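Local coordinates for biotin transporter BioY (Lactococcus lactis subsp. cremoris, PDB 4DVE), which probably serves as the biotin-binding, membrane-embedded S component of an energy-coupling factor ABC transporter, giving its substrate to the shared transport machinery, at residues F115-L120 and L132-L137; T124-F129 and I183-R188; G54-G59 and I178-I183. All coordinates share one frame; numbering follows the deposited sequence.

Contact 1 of 3, residues F115-L120 and L132-L137; sequences FFLKKL and LIIVLL. With BNG (nonyl beta-D-glucopyranoside), chain F.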
# COMPACT_ATOMS: atom_id res chain seq x y z
N PHE A 115 9.90 -3.24 7.55
CA PHE A 115 11.09 -4.02 7.84
C PHE A 115 12.41 -3.31 7.45
O PHE A 115 13.37 -3.31 8.23
CB PHE A 115 11.05 -5.37 7.12
CG PHE A 115 12.25 -6.23 7.39
CD1 PHE A 115 12.31 -7.06 8.50
CD2 PHE A 115 13.34 -6.21 6.52
CE1 PHE A 115 13.44 -7.84 8.76
CE2 PHE A 115 14.47 -6.97 6.77
CZ PHE A 115 14.52 -7.79 7.90
N PHE A 116 12.46 -2.75 6.25
CA PHE A 116 13.68 -2.08 5.81
C PHE A 116 13.87 -0.69 6.42
O PHE A 116 15.04 -0.27 6.64
CB PHE A 116 13.80 -2.09 4.29
CG PHE A 116 14.18 -3.43 3.75
CD1 PHE A 116 15.49 -3.92 3.93
CD2 PHE A 116 13.25 -4.26 3.16
CE1 PHE A 116 15.85 -5.18 3.46
CE2 PHE A 116 13.59 -5.51 2.69
CZ PHE A 116 14.90 -5.97 2.84
N LEU A 117 12.78 0.02 6.71
CA LEU A 117 12.88 1.30 7.41
C LEU A 117 13.51 1.10 8.79
O LEU A 117 14.38 1.88 9.20
CB LEU A 117 11.51 1.98 7.60
CG LEU A 117 10.84 2.53 6.34
CD1 LEU A 117 9.51 3.19 6.74
CD2 LEU A 117 11.76 3.46 5.55
N LYS A 118 13.07 0.05 9.46
CA LYS A 118 13.53 -0.33 10.81
C LYS A 118 14.97 -0.82 10.75
O LYS A 118 15.83 -0.28 11.44
CB LYS A 118 12.56 -1.40 11.33
CG LYS A 118 12.70 -1.84 12.74
CD LYS A 118 11.45 -2.61 13.14
CE LYS A 118 11.79 -3.65 14.19
NZ LYS A 118 10.68 -4.59 14.44
N LYS A 119 15.26 -1.76 9.84
CA LYS A 119 16.60 -2.35 9.71
C LYS A 119 17.71 -1.37 9.26
O LYS A 119 18.86 -1.50 9.68
CB LYS A 119 16.56 -3.52 8.72
CG LYS A 119 17.84 -4.34 8.64
CD LYS A 119 17.95 -5.06 7.29
CE LYS A 119 19.22 -5.90 7.19
NZ LYS A 119 19.27 -6.64 5.89
N LEU A 120 17.38 -0.43 8.39
CA LEU A 120 18.34 0.57 7.95
C LEU A 120 18.26 1.86 8.78
O LEU A 120 18.88 2.85 8.40
CB LEU A 120 18.13 0.89 6.48
CG LEU A 120 18.25 -0.34 5.56
CD1 LEU A 120 17.81 -0.00 4.14
CD2 LEU A 120 19.67 -0.90 5.58
N LEU A 132 12.29 7.23 0.56
CA LEU A 132 11.59 7.30 -0.73
C LEU A 132 11.97 6.11 -1.62
O LEU A 132 11.12 5.53 -2.28
CB LEU A 132 11.87 8.64 -1.45
CG LEU A 132 11.23 8.81 -2.85
CD1 LEU A 132 9.72 8.59 -2.83
CD2 LEU A 132 11.58 10.17 -3.45
N ILE A 133 13.25 5.75 -1.62
CA ILE A 133 13.69 4.63 -2.42
C ILE A 133 13.09 3.31 -1.92
O ILE A 133 12.67 2.48 -2.72
CB ILE A 133 15.22 4.56 -2.51
CG1 ILE A 133 15.78 5.81 -3.24
CG2 ILE A 133 15.66 3.26 -3.19
CD1 ILE A 133 15.08 6.15 -4.55
N ILE A 134 13.03 3.12 -0.60
CA ILE A 134 12.37 1.93 -0.01
C ILE A 134 10.89 1.89 -0.39
O ILE A 134 10.35 0.83 -0.79
CB ILE A 134 12.57 1.87 1.53
CG1 ILE A 134 14.05 1.67 1.85
CG2 ILE A 134 11.72 0.77 2.18
CD1 ILE A 134 14.41 2.09 3.28
N VAL A 135 10.22 3.04 -0.31
CA VAL A 135 8.82 3.09 -0.67
C VAL A 135 8.63 2.79 -2.16
O VAL A 135 7.75 2.03 -2.54
CB VAL A 135 8.16 4.44 -0.27
CG1 VAL A 135 6.75 4.56 -0.87
CG2 VAL A 135 8.11 4.57 1.27
N LEU A 136 9.48 3.35 -3.01
CA LEU A 136 9.45 3.09 -4.45
C LEU A 136 9.64 1.59 -4.73
O LEU A 136 8.88 0.96 -5.49
CB LEU A 136 10.59 3.85 -5.13
CG LEU A 136 10.68 4.34 -6.57
CD1 LEU A 136 12.10 4.12 -7.15
CD2 LEU A 136 9.58 3.89 -7.51
N LEU A 137 10.67 1.02 -4.10
CA LEU A 137 10.99 -0.38 -4.36
C LEU A 137 9.83 -1.31 -4.02
O LEU A 137 9.45 -2.18 -4.84
CB LEU A 137 12.25 -0.78 -3.62
CG LEU A 137 13.12 -1.95 -4.03
CD1 LEU A 137 13.61 -1.85 -5.48
CD2 LEU A 137 14.33 -1.98 -3.07
C1 BNG F . 8.21 -8.67 12.10
C2 BNG F . 8.93 -7.60 12.91
C3 BNG F . 10.33 -7.34 12.34
C4 BNG F . 11.08 -8.64 12.13
C5 BNG F . 10.23 -9.65 11.37
C6 BNG F . 10.96 -10.98 11.23
C1' BNG F . 6.11 -9.73 11.85
C2' BNG F . 4.79 -9.00 11.65
C3' BNG F . 3.65 -9.99 11.47
C4' BNG F . 2.66 -9.51 10.41
C5' BNG F . 1.22 -9.78 10.83
C6' BNG F . 0.42 -10.39 9.69
C7' BNG F . -1.00 -9.85 9.68
C8' BNG F . -1.86 -10.59 8.65
C9' BNG F . -3.23 -9.97 8.54
O1 BNG F . 6.95 -8.95 12.71
O2 BNG F . 8.17 -6.38 12.88
O3 BNG F . 11.06 -6.50 13.25
O4 BNG F . 12.29 -8.38 11.40
O5 BNG F . 9.00 -9.85 12.07
O6 BNG F . 10.12 -12.04 11.72
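Phe116, near the end of helix 100-119, and Ile134, in the second turn of helix 128-155, bring the two backbones to 7.2 Å, CA to CA. The two helices are neighbours in the six-helix membrane fold of this ECF S component, and a short loop joins them. The contact is purely apolar and centres on Ile134, both of whose branches are used. CG1 lies beside the backbone N (chi1 -66°), which sends CD1 forward between two leucines while CG2 turns to Phe116. CD1 meets Leu117 CD2 at 3.7 Å and the tip of Leu120, through CD1, at 4.1 Å, both side chains running at a slant to the isoleucine. CG2 touches Phe116 only at its CB, because the phenyl ring swings off to meet Phe138 with the ring planes almost parallel. Ile122, in the connecting loop, packs on both Leu117 and Ile134 and adds to the apolar cluster. Off the helix pair, Phe115 and Lys118 belong to the pocket of a bound nonyl glucoside, where O4 of the sugar lies in the plane of the Phe115 ring at its edge, 2.9 Å from CE1.

Contact 2 of 3, residues T124-F129 and I183-R188; sequences TSQNWF and IVRRLR
Arg185, near the end of helix 170-189, reaches the turn that leads into helix 128-155 and bonds to the backbone of Ser125. The hydrogen bond runs from Arg185 NH2 to Ser125 O at 2.8 Å, with 148° at the hydrogen; the donor is tilted 22° from the carbonyl plane, and the acceptor in turn stands somewhat out of the guanidinium plane. Gln126 borders the same edge through its CA, 3.5 Å from NH2, while its OE1 stays at 4.1 Å.

Charge pairing holds the other side of the group: Arg185 NH1 forms a salt bridge with Glu131, which also pairs with Arg188, and NH1 makes a hydrogen bond to Ile122 O. The carboxylate, in the first turn of helix 128-155, is thus shared by two arginines one turn apart on helix 170-189.

Local bonds shape the receiving turn. Ser125 OG accepts from Asn127 N at 3.2 Å, an ST turn, and bonds to Ile122 O as well. Asn127 is the N-cap of helix 128-155, its OD1 taking the N-H of Gly130.

Packing comes from Trp128, whose backbone and CB lie over one guanidinium face. Its CA stands 3.9 Å above the centre of that face, and its CB is 3.7 Å from Arg185 NE. With CG set between the backbone N and carbonyl carbon (chi1 64°), the indole leads away, leaving CB as the touching atom. Bends at chi2 and chi3 fold the arginine chain so that Arg185 CD passes 4.1 Å from Trp128 CB.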
# COMPACT_ATOMS: atom_id res chain seq x y z
N THR A 124 15.02 7.07 12.26
CA THR A 124 15.80 7.83 13.23
C THR A 124 16.81 8.79 12.57
O THR A 124 17.60 9.42 13.26
CB THR A 124 16.51 6.83 14.15
OG1 THR A 124 15.54 6.35 15.10
CG2 THR A 124 17.65 7.48 14.88
N SER A 125 16.77 8.90 11.24
CA SER A 125 17.72 9.73 10.49
C SER A 125 16.98 10.84 9.73
O SER A 125 15.75 10.87 9.71
CB SER A 125 18.46 8.87 9.48
OG SER A 125 17.54 8.37 8.51
N GLN A 126 17.75 11.69 9.07
CA GLN A 126 17.20 12.68 8.14
C GLN A 126 17.22 12.15 6.67
O GLN A 126 17.11 12.93 5.72
CB GLN A 126 18.01 13.98 8.22
CG GLN A 126 17.96 14.67 9.57
CD GLN A 126 16.58 15.23 9.89
OE1 GLN A 126 15.66 14.49 10.27
NE2 GLN A 126 16.44 16.54 9.76
N ASN A 127 17.36 10.84 6.50
CA ASN A 127 17.51 10.24 5.19
C ASN A 127 16.14 10.00 4.50
O ASN A 127 15.70 8.87 4.35
CB ASN A 127 18.31 8.95 5.30
CG ASN A 127 18.75 8.41 3.96
OD1 ASN A 127 18.61 9.08 2.92
ND2 ASN A 127 19.29 7.20 3.96
N TRP A 128 15.49 11.09 4.10
CA TRP A 128 14.18 11.02 3.48
C TRP A 128 14.29 10.45 2.07
O TRP A 128 13.33 9.85 1.58
CB TRP A 128 13.49 12.40 3.50
CG TRP A 128 14.17 13.47 2.69
CD1 TRP A 128 14.95 14.53 3.16
CD2 TRP A 128 14.13 13.64 1.23
NE1 TRP A 128 15.40 15.30 2.11
CE2 TRP A 128 14.93 14.82 0.92
CE3 TRP A 128 13.53 12.95 0.18
CZ2 TRP A 128 15.10 15.26 -0.38
CZ3 TRP A 128 13.71 13.40 -1.12
CH2 TRP A 128 14.48 14.53 -1.40
N PHE A 129 15.46 10.59 1.44
CA PHE A 129 15.65 10.01 0.11
C PHE A 129 15.76 8.48 0.17
O PHE A 129 15.17 7.80 -0.66
CB PHE A 129 16.84 10.60 -0.67
CG PHE A 129 16.85 10.20 -2.13
CD1 PHE A 129 15.79 10.56 -2.96
CD2 PHE A 129 17.88 9.44 -2.66
CE1 PHE A 129 15.77 10.19 -4.30
CE2 PHE A 129 17.86 9.06 -3.99
CZ PHE A 129 16.80 9.43 -4.82
N ILE A 183 4.21 13.06 3.85
CA ILE A 183 3.16 12.92 4.86
C ILE A 183 3.61 12.11 6.09
O ILE A 183 3.46 12.58 7.24
CB ILE A 183 1.88 12.32 4.27
CG1 ILE A 183 1.22 13.33 3.31
CG2 ILE A 183 0.87 11.93 5.34
CD1 ILE A 183 0.19 12.66 2.40
N VAL A 184 4.21 10.93 5.87
CA VAL A 184 4.59 10.11 7.01
C VAL A 184 5.73 10.72 7.84
O VAL A 184 5.67 10.63 9.07
CB VAL A 184 4.85 8.61 6.70
CG1 VAL A 184 3.82 8.04 5.74
CG2 VAL A 184 6.26 8.38 6.24
N ARG A 185 6.72 11.35 7.20
CA ARG A 185 7.83 11.96 7.95
C ARG A 185 7.30 13.10 8.83
O ARG A 185 7.72 13.24 9.98
CB ARG A 185 8.98 12.51 7.08
CG ARG A 185 9.51 11.65 5.96
CD ARG A 185 10.77 10.83 6.19
NE ARG A 185 11.85 11.56 6.76
CZ ARG A 185 12.96 11.00 7.23
NH1 ARG A 185 13.17 9.69 7.16
NH2 ARG A 185 13.87 11.78 7.79
N ARG A 186 6.39 13.92 8.30
CA ARG A 186 5.68 14.92 9.11
C ARG A 186 4.91 14.32 10.28
O ARG A 186 5.03 14.80 11.42
CB ARG A 186 4.70 15.75 8.27
CG ARG A 186 5.25 17.09 7.83
CD ARG A 186 4.38 17.71 6.75
NE ARG A 186 5.14 18.64 5.92
CZ ARG A 186 4.68 19.23 4.82
NH1 ARG A 186 3.43 19.00 4.39
NH2 ARG A 186 5.47 20.06 4.14
N LEU A 187 4.08 13.32 10.02
CA LEU A 187 3.35 12.65 11.10
C LEU A 187 4.26 12.08 12.18
O LEU A 187 3.90 12.11 13.35
CB LEU A 187 2.42 11.57 10.58
CG LEU A 187 1.19 12.07 9.84
CD1 LEU A 187 0.44 10.86 9.29
CD2 LEU A 187 0.26 12.96 10.70
N ARG A 188 5.44 11.59 11.79
CA ARG A 188 6.38 11.02 12.72
C ARG A 188 7.22 12.02 13.51
O ARG A 188 7.70 11.67 14.57
CB ARG A 188 7.39 10.16 12.01
CG ARG A 188 6.97 8.74 11.66
CD ARG A 188 8.28 7.96 11.59
NE ARG A 188 8.24 7.16 10.45
CZ ARG A 188 8.92 7.33 9.32
NH1 ARG A 188 9.88 8.24 9.11
NH2 ARG A 188 8.61 6.50 8.38

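Contact 3 of 3, residues G54-G59 and I178-I183; sequences GIMMAG and ILTVVI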
# COMPACT_ATOMS: atom_id res chain seq x y z
N GLY A 54 -2.34 4.61 0.29
CA GLY A 54 -2.57 4.29 1.70
C GLY A 54 -1.81 3.02 2.11
O GLY A 54 -1.37 2.89 3.26
N ILE A 55 -1.72 2.08 1.18
CA ILE A 55 -0.96 0.87 1.36
C ILE A 55 0.51 1.21 1.59
O ILE A 55 1.15 0.60 2.43
CB ILE A 55 -1.06 -0.09 0.14
CG1 ILE A 55 -2.52 -0.39 -0.22
CG2 ILE A 55 -0.28 -1.38 0.43
CD1 ILE A 55 -3.36 -0.93 0.93
N MSE A 56 1.00 2.20 0.86
CA MSE A 56 2.39 2.62 0.96
C MSE A 56 2.71 3.26 2.29
O MSE A 56 3.82 3.09 2.81
CB MSE A 56 2.74 3.67 -0.11
CG MSE A 56 2.74 3.08 -1.49
SE MSE A 56 3.21 4.48 -2.82
CE MSE A 56 2.14 3.81 -4.34
N MSE A 57 1.76 4.03 2.82
CA MSE A 57 1.96 4.75 4.07
C MSE A 57 1.93 3.91 5.33
O MSE A 57 2.56 4.28 6.34
CB MSE A 57 0.84 5.78 4.23
CG MSE A 57 0.94 6.92 3.23
SE MSE A 57 -0.77 7.93 3.17
CE MSE A 57 -0.85 8.33 5.10
N ALA A 58 1.20 2.80 5.30
CA ALA A 58 0.91 1.98 6.49
C ALA A 58 2.17 1.48 7.21
O ALA A 58 2.27 1.59 8.45
CB ALA A 58 0.02 0.79 6.11
N GLY A 59 3.11 0.91 6.46
CA GLY A 59 4.38 0.41 7.02
C GLY A 59 5.32 1.49 7.54
O GLY A 59 6.08 1.26 8.49
N ILE A 178 6.14 9.87 -3.25
CA ILE A 178 6.72 11.12 -2.78
C ILE A 178 5.82 11.72 -1.70
O ILE A 178 6.31 12.18 -0.65
CB ILE A 178 6.85 12.22 -3.87
CG1 ILE A 178 7.78 11.86 -5.04
CG2 ILE A 178 7.33 13.53 -3.28
CD1 ILE A 178 8.99 11.04 -4.70
N LEU A 179 4.52 11.75 -1.97
CA LEU A 179 3.57 12.30 -0.98
C LEU A 179 3.56 11.43 0.27
O LEU A 179 3.39 11.95 1.39
CB LEU A 179 2.15 12.38 -1.57
CG LEU A 179 1.93 13.50 -2.59
CD1 LEU A 179 0.62 13.30 -3.35
CD2 LEU A 179 1.95 14.85 -1.87
N THR A 180 3.70 10.11 0.08
CA THR A 180 3.83 9.18 1.21
C THR A 180 4.98 9.57 2.14
O THR A 180 4.79 9.71 3.35
CB THR A 180 3.99 7.71 0.75
OG1 THR A 180 2.74 7.24 0.19
CG2 THR A 180 4.40 6.80 1.93
N VAL A 181 6.16 9.78 1.58
CA VAL A 181 7.33 10.13 2.40
C VAL A 181 7.11 11.47 3.11
O VAL A 181 7.31 11.57 4.33
CB VAL A 181 8.63 10.08 1.60
CG1 VAL A 181 9.84 10.50 2.47
CG2 VAL A 181 8.83 8.67 1.04
N VAL A 182 6.64 12.48 2.37
CA VAL A 182 6.36 13.80 2.96
C VAL A 182 5.35 13.70 4.11
O VAL A 182 5.61 14.18 5.23
CB VAL A 182 5.81 14.80 1.91
CG1 VAL A 182 5.43 16.11 2.58
CG2 VAL A 182 6.84 15.06 0.80
N ILE A 183 4.21 13.06 3.85
CA ILE A 183 3.16 12.92 4.86
C ILE A 183 3.61 12.11 6.09
O ILE A 183 3.46 12.58 7.24
CB ILE A 183 1.88 12.32 4.27
CG1 ILE A 183 1.22 13.33 3.31
CG2 ILE A 183 0.87 11.93 5.34
CD1 ILE A 183 0.19 12.66 2.40
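Thr180 and Met57 mark the closest backbone approach, 5.6 Å between CA atoms, where helix 52-80 and helix 170-189 run in broadly the same direction. The segment axes come within 9.3 Å and cross at -36°. Met56 and Met57 are both present as selenomethionine.

Thr180 points toward the other helix and splits its two branches over it. Its OG1 lies beside the backbone N (chi1 -70°), where the hydroxyl can bond back to Lys176 O, one turn earlier. This intrahelical bond satisfies the buried hydroxyl, and the same oxygen rests against aliphatic carbons across the contact: Met57 CG at 3.5 Å and Met56 CB at 3.6 Å. The methyl CG2, anti to the backbone N, fits against Met57, 3.8 Å from its CA. Replacing Thr180 with an alanine is likely to leave Lys176 O without its hydroxyl mate and open a gap beside Met56 CB and Met57 CG.

The two selenomethionines start out alike but part company further along. Met57 is extended through chi2 and then turns at chi3 (55°), which brings its CE to Ile183 CG2 at 4.0 Å, one turn beyond Thr180. Met56 touches Thr180 near its base, crossing it at about a right angle; its chain is extended through chi2 and bends at chi3, so that SE still lies 4.1 Å from Thr180 OG1 while CE leads away. The Met56 side chain packs on Val135, Ala177 and Lys176. Lys176 also lines the biotin pocket, and the Met56 side chain is about 7 Å from the bound vitamin. This is close-packed helix pairing in the interior of the six-helix S-component bundle, just behind the biotin site.

In the fold
Contact 3 is buried, about 8 Å from the centre of the chain, contact 1 is partly buried, and contact 2 lies at the surface, about 17 Å out. The chemistry follows this gradient: aliphatic packing in contacts 1 and 3, with one buried hydroxyl satisfied within its own helix, and arginine bonds and shared carboxylate charge in contact 2. Helix 128-155 serves contacts 1 and 2, while helix 170-189 serves contacts 2 and 3, whose segments share Ile183, a residue touching across only in contact 3. The contacts also touch directly: Leu117 packs on Arg188, Val135 on Met56, and Val184 on Met57. Together they tie helices 52-80, 100-119, 128-155 and 170-189 to one another.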